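Local coordinates for allantoicase (Saccharomyces cerevisiae, PDB 1O59), which hydrolyses allantoate to (S)-ureidoglycolate and urea, a step of allantoin degradation that lets yeast use purines as a secondary nitrogen source, at residues A[81-86]-A[179-184]; A[128-133]-A[173-178]; A[275-280]-A[321-326]. All blocks are in the same frame, centred on the assembly; numbering follows the deposited sequence.

Contact 1 of 3, residues A[81-86]-A[179-184]; sequences DGWETR and LKMYPD
A Met-aromatic contact joins two facing sheets of the first allantoicase repeat: Met181, present as selenomethionine, lays its terminal methyl over one face of the Trp83 indole. The methyl carbon CE of Met181 stands 3.6 Å from the centroid of the six-membered ring of Trp83 and 18° off the ring normal, a CH-pi approach displaced toward the rim. The selenium is more distant and oblique, 5.0 Å from Met181 SE to that same centroid. The chain of Met181 runs extended to SE and then bends (chi3 64°), which turns CE onto the ring. Strand 83-84 belongs to the six-stranded sheet and strand 176-182 to the five-stranded one, so these side chains lie in the layer between the sheets of a beta sandwich, consistent with the galactose-binding-like clan of this repeat. Leu179, two residues along the same strand, adds its CD2 at 4.0 Å from Trp83 CZ3, while the indole NE1 bonds to the backbone oxygen of Asp51. A broad indole suits this place: its benzene ring offers one face to Met181 CE while its CZ3 also reaches Leu179. Beyond the ring, Thr85 turns CG2 to Met181 CE at 3.9 Å, and its OG1, hydrogen-bonded to Asp94, packs 3.4 Å from Asp184 CB. Arg86, salt-bridged to Asp94, passes NH1 3.9 Å from Asp184 CB, whereas the Asp184 carboxylate accepts from Asn89 N.

Contact 2 of 3, residues A[128-133]-A[173-178]; sequences EALYDE and RFTHIK
Glu128 and Lys178 lie side by side at one end of an antiparallel strand pair, strands 124-130 and 176-182 in the middle of the five-stranded sheet, while a classic beta bulge closes the other end. Lys178 bends at chi3 (-60°), and its NZ meets Glu128 OE1 from above the carboxylate plane, 44° out of it, in a 3.1 Å salt bridge. Both charges have second partners, Lys180 for Glu128 and Glu141 for Lys178, so the four alternate in sign across this side of the sheet. The other side carries Ala129 and Ile177; Ile177 packs on Phe190 and Leu192 of strand 186-196, and Ala129 and Phe174 on Ile149. There the methyl CB of Ala129 sits over one face of the Phe174 ring, 3.8 Å from its centroid, and touches Ile177 CD1 at 3.7 Å; a side chain this small lets two bulky neighbours close in on it. Leu130 and His176 again run alongside each other, on the face of the salt bridge. At the bulge, Thr175 and His176 both stand against Leu130, whose O takes backbone N-H groups from each, at 2.8 Å from Thr175 N and 3.1 Å from His176 N. Past it, Tyr131 crosses Arg173 with ring and guanidinium planes 55° apart, CE1 of Tyr131 lying over the guanidinium face. A threonine suits the place where the strand begins: Thr175 OG1 accepts from Asp132 N at 2.9 Å and, in the plane of the imidazole, pairs with His176 ND1 at 2.7 Å.

Contact 3 of 3, residues A[275-280]-A[321-326]; sequences IVDTAH and DKEHVY
Val276 and His324 form the central hydrogen-bonded pair where antiparallel strands 270-277 and 323-331 meet in the six-stranded sheet of the second repeat. Val276 N donates to His324 O, while Val276 O accepts from His324 N at 2.7 Å and His324 ND1 at 2.9 Å, from opposite faces of its plane. Histidine suits the place, its ring N-H giving that oxygen a second donor; the oxygen lies in the imidazole plane, which helps fix the ring. The main-chain bond Thr278 N to Lys322 O follows, and side-chain acceptors then join in. Lys322 N donates almost straight (178°) to Thr278 OG1, also bonded to Gly319 O, and Asp277 makes an Asx turn, its OD1 receiving Ala279 N at 3.0 Å while salt-bridged to Arg238. An alanine at Asp277 would probably leave Ala279 N and the Arg238 guanidinium without this mate and the turn less firmly fixed. Asp277 OD2 and Glu323 OE1 are 4.3 Å apart, with one water donating to both. Apolar contacts flank these: Val276 CG2 meets the edge of Tyr326 at CE2 (4.0 Å), and Ile275 lies against Val325 on the other face. Asp321 OD1 accepts His280 N from above the carboxylate plane, at 2.8 Å.

Contacts 1 and 2 share strand 176-182 and lie in one repeat, where the segments of contact 2 fall in sequence between those of contact 1; the salt bridge Lys180 to Glu128 joins them directly. Both are buried, yet contact 1 works across the sandwich mainly through side chains, whereas contact 2 works within a sheet, through backbone bonds and a bulge. Contact 3 belongs to the second repeat, about 41 Å and 35 Å from the other two between centres and beyond the chain's centre from both. Like contact 2 it pairs antiparallel strands, but it is only partly buried, and it adds side-chain acceptors and a water shared by two acids to the backbone ladder.

Contact 1 of 3, residues A[81-86]-A[179-184]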
loop_
_atom_site.group_PDB
_atom_site.type_symbol
_atom_site.label_atom_id
_atom_site.label_comp_id
_atom_site.label_asym_id
_atom_site.label_seq_id
_atom_site.Cartn_x
_atom_site.Cartn_y
_atom_site.Cartn_z
ATOM N N ASP A 81 13.826 13.763 -6.901
ATOM C CA ASP A 81 12.907 12.648 -6.817
ATOM C C ASP A 81 11.820 13.041 -5.846
ATOM O O ASP A 81 11.845 12.701 -4.648
ATOM C CB ASP A 81 13.645 11.404 -6.366
ATOM C CG ASP A 81 12.815 10.151 -6.505
ATOM O OD1 ASP A 81 11.576 10.234 -6.749
ATOM O OD2 ASP A 81 13.341 9.027 -6.380
ATOM N N GLY A 82 10.879 13.810 -6.374
ATOM C CA GLY A 82 9.908 14.475 -5.537
ATOM C C GLY A 82 9.071 15.521 -6.203
ATOM O O GLY A 82 9.191 15.788 -7.402
ATOM N N TRP A 83 8.211 16.112 -5.407
ATOM C CA TRP A 83 7.406 17.243 -5.826
ATOM C C TRP A 83 8.056 18.500 -5.275
ATOM O O TRP A 83 8.306 18.576 -4.069
ATOM C CB TRP A 83 6.004 17.107 -5.247
ATOM C CG TRP A 83 5.094 18.251 -5.537
ATOM C CD1 TRP A 83 4.983 18.919 -6.710
ATOM C CD2 TRP A 83 4.165 18.841 -4.647
ATOM N NE1 TRP A 83 4.035 19.897 -6.614
ATOM C CE2 TRP A 83 3.502 19.869 -5.353
ATOM C CE3 TRP A 83 3.803 18.599 -3.304
ATOM C CZ2 TRP A 83 2.479 20.672 -4.766
ATOM C CZ3 TRP A 83 2.781 19.394 -2.714
ATOM C CH2 TRP A 83 2.142 20.421 -3.450
ATOM N N GLU A 84 8.379 19.449 -6.141
ATOM C CA GLU A 84 8.900 20.703 -5.679
ATOM C C GLU A 84 8.371 21.875 -6.501
ATOM O O GLU A 84 8.387 21.844 -7.742
ATOM C CB GLU A 84 10.441 20.717 -5.667
ATOM C CG GLU A 84 10.999 21.999 -5.055
ATOM C CD GLU A 84 12.481 22.187 -5.261
ATOM O OE1 GLU A 84 13.120 21.285 -5.854
ATOM O OE2 GLU A 84 13.008 23.240 -4.801
ATOM N N THR A 85 7.906 22.906 -5.792
ATOM C CA THR A 85 7.235 24.040 -6.418
ATOM C C THR A 85 8.102 25.259 -6.461
ATOM O O THR A 85 9.132 25.323 -5.819
ATOM C CB THR A 85 5.936 24.381 -5.666
ATOM O OG1 THR A 85 6.191 24.651 -4.268
ATOM C CG2 THR A 85 4.965 23.150 -5.732
ATOM N N ARG A 86 7.685 26.225 -7.261
ATOM C CA ARG A 86 8.417 27.478 -7.373
ATOM C C ARG A 86 8.406 28.213 -6.036
ATOM O O ARG A 86 7.579 27.939 -5.158
ATOM C CB ARG A 86 7.821 28.359 -8.475
ATOM C CG ARG A 86 6.308 28.573 -8.374
ATOM C CD ARG A 86 5.816 29.670 -7.437
ATOM N NE ARG A 86 4.403 29.434 -7.203
ATOM C CZ ARG A 86 3.923 28.485 -6.417
ATOM N NH1 ARG A 86 4.726 27.706 -5.695
ATOM N NH2 ARG A 86 2.620 28.319 -6.349
ATOM N N LEU A 179 -3.386 17.144 -0.545
ATOM C CA LEU A 179 -2.215 17.478 0.243
ATOM C C LEU A 179 -1.960 18.962 0.095
ATOM O O LEU A 179 -1.905 19.479 -1.008
ATOM C CB LEU A 179 -1.028 16.661 -0.258
ATOM C CG LEU A 179 0.372 17.028 0.232
ATOM C CD1 LEU A 179 0.545 16.731 1.694
ATOM C CD2 LEU A 179 1.360 16.236 -0.635
ATOM N N LYS A 180 -1.829 19.646 1.220
ATOM C CA LYS A 180 -1.526 21.070 1.234
ATOM C C LYS A 180 -0.137 21.265 1.848
ATOM O O LYS A 180 0.153 20.731 2.904
ATOM C CB LYS A 180 -2.556 21.831 2.075
ATOM C CG LYS A 180 -4.016 21.754 1.631
ATOM C CD LYS A 180 -4.804 22.883 2.346
ATOM C CE LYS A 180 -6.229 23.070 1.793
ATOM N NZ LYS A 180 -7.092 23.999 2.641
HETATM N N MSE A 181 0.708 22.036 1.174
HETATM C CA MSE A 181 2.038 22.440 1.653
HETATM C C MSE A 181 2.075 23.968 1.801
HETATM O O MSE A 181 1.818 24.707 0.829
HETATM C CB MSE A 181 3.077 21.981 0.612
HETATM C CG MSE A 181 4.460 22.642 0.679
HETATM SE SE MSE A 181 5.796 21.632 -0.370
HETATM C CE MSE A 181 5.077 21.850 -2.005
ATOM N N TYR A 182 2.404 24.427 3.001
ATOM C CA TYR A 182 2.374 25.839 3.324
ATOM C C TYR A 182 3.783 26.436 3.445
ATOM O O TYR A 182 4.496 26.092 4.407
ATOM C CB TYR A 182 1.674 26.063 4.667
ATOM C CG TYR A 182 0.270 25.500 4.813
ATOM C CD1 TYR A 182 0.060 24.148 5.104
ATOM C CD2 TYR A 182 -0.843 26.340 4.746
ATOM C CE1 TYR A 182 -1.218 23.642 5.293
ATOM C CE2 TYR A 182 -2.131 25.845 4.925
ATOM C CZ TYR A 182 -2.316 24.504 5.206
ATOM O OH TYR A 182 -3.596 24.023 5.381
ATOM N N PRO A 183 4.194 27.339 2.542
ATOM C CA PRO A 183 3.414 27.840 1.405
ATOM C C PRO A 183 3.862 27.250 0.072
ATOM O O PRO A 183 3.147 27.366 -0.923
ATOM C CB PRO A 183 3.721 29.325 1.425
ATOM C CG PRO A 183 5.122 29.358 1.872
ATOM C CD PRO A 183 5.274 28.266 2.901
ATOM N N ASP A 184 5.028 26.607 0.100
ATOM C CA ASP A 184 5.708 26.067 -1.052
ATOM C C ASP A 184 6.964 25.304 -0.571
ATOM O O ASP A 184 7.360 25.431 0.592
ATOM C CB ASP A 184 6.075 27.177 -2.062
ATOM C CG ASP A 184 6.872 28.310 -1.461
ATOM O OD1 ASP A 184 8.051 28.123 -1.142
ATOM O OD2 ASP A 184 6.423 29.463 -1.326
#

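Contact 2 of 3, residues A[128-133]-A[173-178]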
loop_
_atom_site.group_PDB
_atom_site.type_symbol
_atom_site.label_atom_id
_atom_site.label_comp_id
_atom_site.label_asym_id
_atom_site.label_seq_id
_atom_site.Cartn_x
_atom_site.Cartn_y
_atom_site.Cartn_z
ATOM N N GLU A 128 -6.567 17.016 3.550
ATOM C CA GLU A 128 -8.029 16.993 3.426
ATOM C C GLU A 128 -8.422 15.835 2.536
ATOM O O GLU A 128 -7.580 15.266 1.811
ATOM C CB GLU A 128 -8.524 18.282 2.813
ATOM C CG GLU A 128 -7.958 19.533 3.479
ATOM C CD GLU A 128 -8.598 20.833 3.001
ATOM O OE1 GLU A 128 -9.266 20.847 1.956
ATOM O OE2 GLU A 128 -8.410 21.872 3.672
ATOM N N ALA A 129 -9.697 15.460 2.620
ATOM C CA ALA A 129 -10.230 14.368 1.807
ATOM C C ALA A 129 -11.642 14.655 1.363
ATOM O O ALA A 129 -12.337 15.471 1.939
ATOM C CB ALA A 129 -10.175 13.050 2.568
ATOM N N LEU A 130 -12.051 13.990 0.296
ATOM C CA LEU A 130 -13.460 13.969 -0.065
ATOM C C LEU A 130 -13.961 12.632 -0.630
ATOM O O LEU A 130 -13.194 11.748 -1.032
ATOM C CB LEU A 130 -13.811 15.152 -0.992
ATOM C CG LEU A 130 -13.464 15.277 -2.488
ATOM C CD1 LEU A 130 -14.139 14.211 -3.399
ATOM C CD2 LEU A 130 -13.884 16.685 -2.935
ATOM N N TYR A 131 -15.277 12.530 -0.642
ATOM C CA TYR A 131 -15.984 11.385 -1.142
ATOM C C TYR A 131 -16.736 11.767 -2.418
ATOM O O TYR A 131 -17.675 12.566 -2.382
ATOM C CB TYR A 131 -16.987 10.887 -0.106
ATOM C CG TYR A 131 -17.660 9.646 -0.569
ATOM C CD1 TYR A 131 -16.979 8.448 -0.549
ATOM C CD2 TYR A 131 -18.960 9.662 -1.062
ATOM C CE1 TYR A 131 -17.558 7.288 -0.995
ATOM C CE2 TYR A 131 -19.561 8.493 -1.507
ATOM C CZ TYR A 131 -18.839 7.308 -1.471
ATOM O OH TYR A 131 -19.365 6.115 -1.882
ATOM N N ASP A 132 -16.320 11.173 -3.535
ATOM C CA ASP A 132 -16.948 11.402 -4.826
ATOM C C ASP A 132 -17.435 10.093 -5.439
ATOM O O ASP A 132 -16.767 9.072 -5.374
ATOM C CB ASP A 132 -15.970 12.105 -5.741
ATOM C CG ASP A 132 -16.481 12.251 -7.134
ATOM O OD1 ASP A 132 -17.609 12.751 -7.315
ATOM O OD2 ASP A 132 -15.796 11.887 -8.118
ATOM N N GLU A 133 -18.626 10.140 -6.017
ATOM C CA GLU A 133 -19.283 8.960 -6.574
ATOM C C GLU A 133 -18.996 8.815 -8.073
ATOM O O GLU A 133 -18.188 7.973 -8.460
ATOM C CB GLU A 133 -20.780 9.055 -6.303
ATOM C CG GLU A 133 -21.162 8.917 -4.829
ATOM C CD GLU A 133 -22.087 7.730 -4.585
ATOM O OE1 GLU A 133 -21.598 6.575 -4.488
ATOM O OE2 GLU A 133 -23.319 7.965 -4.503
ATOM N N ARG A 173 -16.011 7.699 4.915
ATOM C CA ARG A 173 -15.085 7.153 3.935
ATOM C C ARG A 173 -14.868 8.175 2.859
ATOM O O ARG A 173 -15.695 9.055 2.669
ATOM C CB ARG A 173 -15.554 5.816 3.354
ATOM C CG ARG A 173 -16.734 5.865 2.400
ATOM C CD ARG A 173 -17.354 4.487 2.211
ATOM N NE ARG A 173 -18.531 4.415 1.351
ATOM C CZ ARG A 173 -19.746 4.812 1.703
ATOM N NH1 ARG A 173 -19.972 5.362 2.900
ATOM N NH2 ARG A 173 -20.756 4.681 0.847
ATOM N N PHE A 174 -13.732 8.052 2.174
ATOM C CA PHE A 174 -13.288 9.013 1.162
ATOM C C PHE A 174 -12.696 8.308 -0.064
ATOM O O PHE A 174 -12.344 7.131 0.009
ATOM C CB PHE A 174 -12.240 9.950 1.770
ATOM C CG PHE A 174 -12.728 10.704 2.972
ATOM C CD1 PHE A 174 -13.564 11.786 2.820
ATOM C CD2 PHE A 174 -12.388 10.312 4.257
ATOM C CE1 PHE A 174 -14.028 12.477 3.908
ATOM C CE2 PHE A 174 -12.865 11.025 5.351
ATOM C CZ PHE A 174 -13.669 12.102 5.161
ATOM N N THR A 175 -12.586 9.064 -1.162
ATOM C CA THR A 175 -12.115 8.581 -2.476
ATOM C C THR A 175 -10.931 9.365 -3.043
ATOM O O THR A 175 -10.237 8.873 -3.924
ATOM C CB THR A 175 -13.231 8.721 -3.526
ATOM O OG1 THR A 175 -13.611 10.098 -3.611
ATOM C CG2 THR A 175 -14.532 7.983 -3.152
ATOM N N HIS A 176 -10.765 10.603 -2.584
ATOM C CA HIS A 176 -9.771 11.554 -3.070
ATOM C C HIS A 176 -9.076 12.244 -1.877
ATOM O O HIS A 176 -9.700 12.507 -0.865
ATOM C CB HIS A 176 -10.447 12.655 -3.885
ATOM C CG HIS A 176 -10.937 12.218 -5.228
ATOM N ND1 HIS A 176 -12.065 11.445 -5.393
ATOM C CD2 HIS A 176 -10.474 12.487 -6.473
ATOM C CE1 HIS A 176 -12.266 11.240 -6.681
ATOM N NE2 HIS A 176 -11.315 11.863 -7.359
ATOM N N ILE A 177 -7.796 12.571 -2.050
ATOM C CA ILE A 177 -6.983 13.218 -1.027
ATOM C C ILE A 177 -6.413 14.513 -1.570
ATOM O O ILE A 177 -6.026 14.577 -2.731
ATOM C CB ILE A 177 -5.815 12.253 -0.597
ATOM C CG1 ILE A 177 -6.396 10.950 0.011
ATOM C CG2 ILE A 177 -4.820 12.958 0.354
ATOM C CD1 ILE A 177 -7.334 11.174 1.140
ATOM N N LYS A 178 -6.379 15.528 -0.712
ATOM C CA LYS A 178 -5.712 16.802 -0.993
ATOM C C LYS A 178 -4.580 17.002 -0.000
ATOM O O LYS A 178 -4.779 17.039 1.225
ATOM C CB LYS A 178 -6.673 18.002 -0.898
ATOM C CG LYS A 178 -6.200 19.226 -1.696
ATOM C CD LYS A 178 -6.727 20.556 -1.197
ATOM C CE LYS A 178 -8.217 20.643 -1.224
ATOM N NZ LYS A 178 -8.723 21.981 -0.875
#

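Contact 3 of 3, residues A[275-280]-A[321-326]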
loop_
_atom_site.group_PDB
_atom_site.type_symbol
_atom_site.label_atom_id
_atom_site.label_comp_id
_atom_site.label_asym_id
_atom_site.label_seq_id
_atom_site.Cartn_x
_atom_site.Cartn_y
_atom_site.Cartn_z
ATOM N N ILE A 275 -4.661 -18.927 -6.767
ATOM C CA ILE A 275 -3.670 -18.664 -7.808
ATOM C C ILE A 275 -2.389 -18.093 -7.194
ATOM O O ILE A 275 -2.420 -17.094 -6.499
ATOM C CB ILE A 275 -4.224 -17.685 -8.868
ATOM C CG1 ILE A 275 -5.583 -18.163 -9.395
ATOM C CG2 ILE A 275 -3.215 -17.535 -10.003
ATOM C CD1 ILE A 275 -6.182 -17.204 -10.425
ATOM N N VAL A 276 -1.274 -18.753 -7.461
ATOM C CA VAL A 276 0.036 -18.272 -7.058
ATOM C C VAL A 276 0.829 -17.966 -8.333
ATOM O O VAL A 276 1.066 -18.844 -9.179
ATOM C CB VAL A 276 0.725 -19.303 -6.176
ATOM C CG1 VAL A 276 2.079 -18.840 -5.743
ATOM C CG2 VAL A 276 -0.102 -19.561 -4.970
ATOM N N ASP A 277 1.207 -16.695 -8.455
ATOM C CA ASP A 277 1.801 -16.150 -9.663
ATOM C C ASP A 277 3.251 -15.761 -9.448
ATOM O O ASP A 277 3.558 -14.892 -8.621
ATOM C CB ASP A 277 1.005 -14.920 -10.070
ATOM C CG ASP A 277 1.339 -14.422 -11.451
ATOM O OD1 ASP A 277 2.241 -14.958 -12.168
ATOM O OD2 ASP A 277 0.667 -13.492 -11.916
ATOM N N THR A 278 4.140 -16.410 -10.192
ATOM C CA THR A 278 5.584 -16.125 -10.145
ATOM C C THR A 278 6.066 -15.280 -11.330
ATOM O O THR A 278 7.226 -15.330 -11.687
ATOM C CB THR A 278 6.355 -17.445 -10.116
ATOM O OG1 THR A 278 5.935 -18.282 -11.203
ATOM C CG2 THR A 278 6.017 -18.243 -8.839
ATOM N N ALA A 279 5.155 -14.524 -11.939
ATOM C CA ALA A 279 5.479 -13.583 -13.020
ATOM C C ALA A 279 6.805 -12.873 -12.756
ATOM O O ALA A 279 7.028 -12.348 -11.661
ATOM C CB ALA A 279 4.347 -12.549 -13.218
ATOM N N HIS A 280 7.672 -12.902 -13.764
ATOM C CA HIS A 280 9.018 -12.280 -13.732
ATOM C C HIS A 280 10.064 -12.917 -12.848
ATOM O O HIS A 280 11.243 -12.633 -13.056
ATOM C CB HIS A 280 8.984 -10.767 -13.492
ATOM C CG HIS A 280 7.970 -10.073 -14.338
ATOM N ND1 HIS A 280 8.045 -10.058 -15.712
ATOM C CD2 HIS A 280 6.816 -9.448 -14.015
ATOM C CE1 HIS A 280 6.996 -9.411 -16.199
ATOM N NE2 HIS A 280 6.243 -9.016 -15.186
ATOM N N ASP A 321 7.627 -17.724 -13.585
ATOM C CA ASP A 321 6.947 -16.772 -14.433
ATOM C C ASP A 321 5.543 -17.186 -14.813
ATOM O O ASP A 321 5.103 -16.891 -15.927
ATOM C CB ASP A 321 7.772 -16.630 -15.695
ATOM C CG ASP A 321 7.407 -15.423 -16.493
ATOM O OD1 ASP A 321 6.840 -14.445 -15.914
ATOM O OD2 ASP A 321 7.638 -15.390 -17.730
ATOM N N LYS A 322 4.835 -17.877 -13.914
ATOM C CA LYS A 322 3.523 -18.403 -14.285
ATOM C C LYS A 322 2.496 -18.306 -13.169
ATOM O O LYS A 322 2.834 -18.257 -11.979
ATOM C CB LYS A 322 3.613 -19.846 -14.793
ATOM C CG LYS A 322 3.867 -20.895 -13.744
ATOM C CD LYS A 322 3.686 -22.349 -14.264
ATOM C CE LYS A 322 2.185 -22.725 -14.433
ATOM N NZ LYS A 322 1.857 -24.220 -14.367
ATOM N N GLU A 323 1.237 -18.261 -13.608
ATOM C CA GLU A 323 0.104 -18.371 -12.745
ATOM C C GLU A 323 -0.184 -19.845 -12.515
ATOM O O GLU A 323 -0.570 -20.577 -13.442
ATOM C CB GLU A 323 -1.102 -17.695 -13.370
ATOM C CG GLU A 323 -0.952 -16.204 -13.636
ATOM C CD GLU A 323 -2.284 -15.583 -14.066
ATOM O OE1 GLU A 323 -3.095 -15.265 -13.164
ATOM O OE2 GLU A 323 -2.539 -15.444 -15.304
ATOM N N HIS A 324 0.044 -20.282 -11.279
ATOM C CA HIS A 324 -0.313 -21.635 -10.826
ATOM C C HIS A 324 -1.706 -21.590 -10.219
ATOM O O HIS A 324 -1.948 -20.829 -9.305
ATOM C CB HIS A 324 0.676 -22.135 -9.772
ATOM C CG HIS A 324 2.107 -22.084 -10.207
ATOM N ND1 HIS A 324 2.860 -20.933 -10.147
ATOM C CD2 HIS A 324 2.927 -23.051 -10.677
ATOM C CE1 HIS A 324 4.083 -21.197 -10.569
ATOM N NE2 HIS A 324 4.150 -22.474 -10.903
ATOM N N VAL A 325 -2.600 -22.411 -10.737
ATOM C CA VAL A 325 -4.012 -22.379 -10.381
ATOM C C VAL A 325 -4.401 -23.666 -9.639
ATOM O O VAL A 325 -4.390 -24.755 -10.210
ATOM C CB VAL A 325 -4.912 -22.244 -11.662
ATOM C CG1 VAL A 325 -6.414 -22.301 -11.292
ATOM C CG2 VAL A 325 -4.555 -20.971 -12.440
ATOM N N TYR A 326 -4.758 -23.513 -8.365
ATOM C CA TYR A 326 -5.190 -24.621 -7.526
ATOM C C TYR A 326 -6.697 -24.539 -7.354
ATOM O O TYR A 326 -7.216 -23.609 -6.754
ATOM C CB TYR A 326 -4.455 -24.580 -6.186
ATOM C CG TYR A 326 -2.971 -24.495 -6.396
ATOM C CD1 TYR A 326 -2.252 -25.575 -6.894
ATOM C CD2 TYR A 326 -2.299 -23.309 -6.192
ATOM C CE1 TYR A 326 -0.884 -25.478 -7.117
ATOM C CE2 TYR A 326 -0.937 -23.189 -6.420
ATOM C CZ TYR A 326 -0.223 -24.264 -6.868
ATOM O OH TYR A 326 1.138 -24.110 -7.056
HETATM O O HOH W 1 -2.273 -12.565 -11.491
#